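Flavodoxin (Bacillus cereus, PDB 6FSG) binds flavin mononucleotide and probably passes electrons at low potential to various redox enzymes. Local coordinates at residues T28-E33 with E141-L146. Sequence-based numbering, arbitrary orientation.
Sequences TENEIE and EFVKHL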
# COMPACT_ATOMS: atom_id res chain seq x y z
N THR A 28 7.24 16.30 -3.62
CA THR A 28 7.07 16.49 -5.05
C THR A 28 5.81 17.30 -5.31
O THR A 28 5.03 17.58 -4.40
CB THR A 28 7.02 15.14 -5.80
OG1 THR A 28 5.79 14.45 -5.51
CG2 THR A 28 8.21 14.27 -5.42
N GLU A 29 5.60 17.67 -6.57
CA GLU A 29 4.42 18.46 -6.93
C GLU A 29 3.23 17.55 -7.20
O GLU A 29 2.63 17.54 -8.28
CB GLU A 29 4.73 19.39 -8.10
CG GLU A 29 5.82 20.40 -7.78
CD GLU A 29 5.50 21.27 -6.57
OE1 GLU A 29 4.37 21.78 -6.48
OE2 GLU A 29 6.39 21.45 -5.71
N ASN A 30 2.90 16.77 -6.18
CA ASN A 30 1.76 15.87 -6.16
C ASN A 30 1.16 15.93 -4.76
O ASN A 30 1.86 16.22 -3.78
CB ASN A 30 2.18 14.41 -6.43
CG ASN A 30 2.87 14.24 -7.77
OD1 ASN A 30 4.10 14.10 -7.84
ND2 ASN A 30 2.10 14.27 -8.84
N GLU A 31 -0.13 15.64 -4.66
CA GLU A 31 -0.83 15.61 -3.39
C GLU A 31 -1.15 14.17 -3.05
O GLU A 31 -1.41 13.35 -3.94
CB GLU A 31 -2.12 16.43 -3.45
CG GLU A 31 -1.92 17.91 -3.80
CD GLU A 31 -1.71 18.14 -5.29
OE1 GLU A 31 -2.44 17.52 -6.09
OE2 GLU A 31 -0.81 18.93 -5.65
N ILE A 32 -1.13 13.84 -1.76
CA ILE A 32 -1.47 12.48 -1.32
C ILE A 32 -2.33 12.54 -0.06
O ILE A 32 -2.01 13.26 0.89
CB ILE A 32 -0.21 11.60 -1.14
CG1 ILE A 32 -0.62 10.15 -0.87
CG2 ILE A 32 0.71 12.15 -0.06
CD1 ILE A 32 0.47 9.14 -1.15
N GLU A 33 -3.41 11.77 -0.05
CA GLU A 33 -4.29 11.65 1.11
C GLU A 33 -4.02 10.29 1.73
O GLU A 33 -4.20 9.26 1.07
CB GLU A 33 -5.76 11.80 0.73
CG GLU A 33 -6.69 11.60 1.92
CD GLU A 33 -8.07 12.20 1.73
OE1 GLU A 33 -8.67 12.62 2.74
OE2 GLU A 33 -8.55 12.27 0.58
N GLU A 141 10.55 6.23 -6.79
CA GLU A 141 10.29 5.48 -8.02
C GLU A 141 8.81 5.54 -8.40
O GLU A 141 8.48 5.59 -9.59
CB GLU A 141 10.77 4.03 -7.87
CG GLU A 141 12.29 3.90 -7.85
CD GLU A 141 12.90 4.23 -9.18
OE1 GLU A 141 12.44 3.64 -10.18
OE2 GLU A 141 13.79 5.11 -9.24
N PHE A 142 7.92 5.53 -7.40
CA PHE A 142 6.50 5.63 -7.70
C PHE A 142 6.19 6.92 -8.47
O PHE A 142 5.49 6.90 -9.49
CB PHE A 142 5.66 5.55 -6.42
CG PHE A 142 4.18 5.48 -6.68
CD1 PHE A 142 3.57 4.27 -6.99
CD2 PHE A 142 3.42 6.62 -6.66
CE1 PHE A 142 2.20 4.22 -7.26
CE2 PHE A 142 2.06 6.56 -6.91
CZ PHE A 142 1.45 5.36 -7.22
N VAL A 143 6.72 8.05 -7.99
CA VAL A 143 6.40 9.33 -8.62
C VAL A 143 6.82 9.34 -10.08
O VAL A 143 6.15 9.94 -10.93
CB VAL A 143 7.03 10.48 -7.83
CG1 VAL A 143 6.75 11.81 -8.51
CG2 VAL A 143 6.50 10.54 -6.41
N LYS A 144 7.96 8.69 -10.40
CA LYS A 144 8.46 8.72 -11.77
C LYS A 144 7.42 8.23 -12.78
O LYS A 144 7.45 8.64 -13.95
CB LYS A 144 9.72 7.85 -11.93
CG LYS A 144 10.96 8.37 -11.21
CD LYS A 144 12.17 7.50 -11.57
CE LYS A 144 13.42 7.93 -10.80
NZ LYS A 144 14.59 7.03 -11.02
N HIS A 145 6.51 7.35 -12.36
CA HIS A 145 5.49 6.79 -13.25
C HIS A 145 4.29 7.70 -13.43
O HIS A 145 3.45 7.43 -14.30
CB HIS A 145 5.05 5.44 -12.71
CG HIS A 145 6.07 4.36 -12.89
ND1 HIS A 145 6.11 3.57 -14.02
CD2 HIS A 145 7.09 3.95 -12.10
CE1 HIS A 145 7.11 2.71 -13.92
NE2 HIS A 145 7.72 2.92 -12.76
N LEU A 146 4.17 8.76 -12.64
CA LEU A 146 3.08 9.71 -12.83
C LEU A 146 3.46 10.67 -13.95
O LEU A 146 4.64 10.84 -14.29
CB LEU A 146 2.82 10.45 -11.53
CG LEU A 146 2.56 9.55 -10.32
CD1 LEU A 146 2.44 10.42 -9.11
CD2 LEU A 146 1.34 8.69 -10.51
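Val143, in the last turn of helix 129-144, overlaps both Thr28 and Asn30 with its two methyl groups. With CG1 anti to the backbone N (chi1 178°), the isopropyl group spreads towards both: CG1 and CG2 each lie 4.1 Å from Thr28 OG1, where the two side chains meet tip to tip in van der Waals contact. CG1 also touches the end of the Asn30 amide, the valine and asparagine side chains crossing obliquely. Thr28 OG1 is hydrogen-bonded to the carbonyl oxygen of Ile25. One turn on, Leu146 brings CD1 against the carboxamide carbon CG of Asn30, 4.1 Å away, and sits over one face of the amide, whereas the valine methyl comes in at a slant at its end. In the flavodoxin fold, a parallel sheet of five strands between two layers of helices, this contact joins the loop leading from helix 13-26 into edge strand 31-36 with the C-terminal helix. An inverse gamma turn centred on Glu29 lies within that loop. Helices 13-26 and 129-144 pack on the same side of the sheet, and Val143 also touches Ile25 of the former. Leu146 reaches Leu3 and Lys84 on the inner strands.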